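PDB 2BH4: cytochrome C-550 from Paracoccus versutus, which probably carries electrons between redox partners through a covalently bound heme c, here in a variant with an exchanged axial heme ligand. Local coordinates for residues Leu60-Lys65 with Pro85-Lys90. The protein carries 1 engineered substitution. Sequence-based numbering, arbitrary orientation.
Sequences LEVAEK and PWLVEK
Val62 meets Lys90, Leu87 and Trp86 through its two methyl groups, and this small apolar cluster joins helix 57-65 to helix 83-91. Both methyls lie against Lys90 CB, CG2 at 3.8 Å; CG2 also meets Leu87 CD2, and CG1, anti to the backbone N (chi1 173°), approaches Trp86 CH2 obliquely, 4.1 Å away. The valine crosses both the tryptophan and the leucine side chains at about a right angle. Through its two methyls this one branched residue bridges neighbouring turns of the opposing helix. With both methyls removed, as by an alanine here, the space between Lys90 CB, Leu87 CD2 and Trp86 CH2 would probably be left as a gap between the helices. The two segments run at 31° to one another, their axes 9.7 Å apart at closest approach, in the largely helical, heme-enclosing fold of a class I c-type cytochrome; the side chain of Leu87 comes to about 5 Å from the heme c. Behind this first shell, Lys90 CG, anti to the carbonyl carbon (chi1 -58°), lies over the centre of the Trp86 ring, 3.6 Å above its plane, while Leu87 CD2 sits at the ring edge. Trp86 is further fixed by a hydrogen bond from NE1 to Asp75 OD1, by stacking on Trp71 and by an edge-to-face contact with Tyr79. Lys90 NZ forms a salt bridge with Glu89 OE2 and a long, weak ion pair with Asp75. On helix 57-65, Lys65 NZ forms a salt bridge with Glu61 OE2 (2.6 Å), which accepts through its anti lone pair, and NZ also reaches across to the carbonyl oxygen of Thr91.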
loop_
_atom_site.group_PDB
_atom_site.type_symbol
_atom_site.label_atom_id
_atom_site.label_comp_id
_atom_site.label_asym_id
_atom_site.label_seq_id
_atom_site.Cartn_x
_atom_site.Cartn_y
_atom_site.Cartn_z
ATOM N N LEU A 60 12.714 1.357 0.465
ATOM C CA LEU A 60 13.523 2.236 -0.384
ATOM C C LEU A 60 14.484 1.428 -1.256
ATOM O O LEU A 60 14.745 1.783 -2.411
ATOM C CB LEU A 60 14.283 3.271 0.461
ATOM C CG LEU A 60 13.433 4.366 1.106
ATOM C CD1 LEU A 60 14.286 5.178 2.073
ATOM C CD2 LEU A 60 12.803 5.241 0.056
ATOM N N GLU A 61 15.023 0.343 -0.705
ATOM C CA GLU A 61 15.931 -0.526 -1.461
ATOM C C GLU A 61 15.194 -1.236 -2.573
ATOM O O GLU A 61 15.702 -1.368 -3.681
ATOM C CB GLU A 61 16.612 -1.524 -0.542
ATOM C CG GLU A 61 17.602 -2.412 -1.267
ATOM C CD GLU A 61 18.459 -3.263 -0.331
ATOM O OE1 GLU A 61 18.724 -2.845 0.813
ATOM O OE2 GLU A 61 18.886 -4.346 -0.764
ATOM N N VAL A 62 13.959 -1.639 -2.308
ATOM C CA VAL A 62 13.146 -2.239 -3.362
ATOM C C VAL A 62 13.039 -1.267 -4.525
ATOM O O VAL A 62 13.264 -1.636 -5.657
ATOM C CB VAL A 62 11.718 -2.611 -2.874
ATOM C CG1 VAL A 62 10.853 -3.082 -4.065
ATOM C CG2 VAL A 62 11.779 -3.702 -1.829
ATOM N N ALA A 63 12.695 -0.016 -4.228
ATOM C CA ALA A 63 12.512 0.973 -5.276
ATOM C C ALA A 63 13.826 1.278 -5.988
ATOM O O ALA A 63 13.837 1.378 -7.211
ATOM C CB ALA A 63 11.885 2.230 -4.710
ATOM N N GLU A 64 14.901 1.423 -5.219
ATOM C CA GLU A 64 16.229 1.762 -5.766
ATOM C C GLU A 64 16.717 0.732 -6.749
ATOM O O GLU A 64 17.261 1.086 -7.818
ATOM C CB GLU A 64 17.256 1.892 -4.639
ATOM C CG GLU A 64 18.701 2.185 -5.097
ATOM C CD GLU A 64 19.762 1.858 -4.052
ATOM O OE1 GLU A 64 19.419 1.429 -2.926
ATOM O OE2 GLU A 64 20.966 2.014 -4.372
ATOM N N LYS A 65 16.540 -0.536 -6.398
ATOM C CA LYS A 65 17.067 -1.639 -7.202
ATOM C C LYS A 65 16.143 -2.048 -8.338
ATOM O O LYS A 65 16.551 -2.756 -9.255
ATOM C CB LYS A 65 17.391 -2.816 -6.290
ATOM C CG LYS A 65 18.601 -2.538 -5.413
ATOM C CD LYS A 65 18.553 -3.325 -4.135
ATOM C CE LYS A 65 18.676 -4.831 -4.318
ATOM N NZ LYS A 65 18.263 -5.515 -3.053
ATOM N N PRO A 85 7.914 -10.435 4.668
ATOM C CA PRO A 85 8.512 -11.351 3.689
ATOM C C PRO A 85 8.440 -10.832 2.258
ATOM O O PRO A 85 9.267 -11.218 1.427
ATOM C CB PRO A 85 7.680 -12.635 3.837
ATOM C CG PRO A 85 6.431 -12.197 4.463
ATOM C CD PRO A 85 6.775 -11.057 5.368
ATOM N N TRP A 86 7.464 -9.977 1.951
ATOM C CA TRP A 86 7.433 -9.355 0.625
ATOM C C TRP A 86 8.704 -8.523 0.413
ATOM O O TRP A 86 9.340 -8.613 -0.628
ATOM C CB TRP A 86 6.168 -8.508 0.430
ATOM C CG TRP A 86 5.993 -7.977 -0.943
ATOM C CD1 TRP A 86 5.336 -8.578 -1.980
ATOM C CD2 TRP A 86 6.483 -6.727 -1.453
ATOM N NE1 TRP A 86 5.373 -7.786 -3.090
ATOM C CE2 TRP A 86 6.082 -6.646 -2.798
ATOM C CE3 TRP A 86 7.219 -5.671 -0.906
ATOM C CZ2 TRP A 86 6.373 -5.540 -3.589
ATOM C CZ3 TRP A 86 7.516 -4.596 -1.700
ATOM C CH2 TRP A 86 7.109 -4.535 -3.021
ATOM N N LEU A 87 9.073 -7.734 1.413
ATOM C CA LEU A 87 10.290 -6.939 1.336
ATOM C C LEU A 87 11.527 -7.820 1.222
ATOM O O LEU A 87 12.414 -7.520 0.440
ATOM C CB LEU A 87 10.434 -6.064 2.579
ATOM C CG LEU A 87 9.491 -4.879 2.686
ATOM C CD1 LEU A 87 9.739 -4.168 4.002
ATOM C CD2 LEU A 87 9.659 -3.906 1.525
ATOM N N VAL A 88 11.581 -8.899 2.004
ATOM C CA VAL A 88 12.711 -9.813 1.914
ATOM C C VAL A 88 12.799 -10.405 0.499
ATOM O O VAL A 88 13.865 -10.514 -0.076
ATOM C CB VAL A 88 12.627 -10.918 2.978
ATOM C CG1 VAL A 88 13.717 -11.988 2.746
ATOM C CG2 VAL A 88 12.732 -10.337 4.356
ATOM N N GLU A 89 11.658 -10.802 -0.058
ATOM C CA GLU A 89 11.615 -11.349 -1.386
ATOM C C GLU A 89 12.162 -10.384 -2.429
ATOM O O GLU A 89 12.984 -10.776 -3.257
ATOM C CB GLU A 89 10.186 -11.773 -1.750
ATOM C CG GLU A 89 10.005 -12.309 -3.163
ATOM C CD GLU A 89 8.573 -12.624 -3.455
ATOM O OE1 GLU A 89 7.946 -13.303 -2.613
ATOM O OE2 GLU A 89 8.065 -12.175 -4.505
ATOM N N LYS A 90 11.719 -9.128 -2.374
ATOM C CA LYS A 90 12.073 -8.163 -3.394
ATOM C C LYS A 90 13.484 -7.605 -3.233
ATOM O O LYS A 90 14.101 -7.256 -4.220
ATOM C CB LYS A 90 11.029 -7.033 -3.452
ATOM C CG LYS A 90 9.592 -7.505 -3.723
ATOM C CD LYS A 90 9.448 -8.306 -4.998
ATOM C CE LYS A 90 8.044 -8.762 -5.190
ATOM N NZ LYS A 90 7.869 -9.673 -6.334
#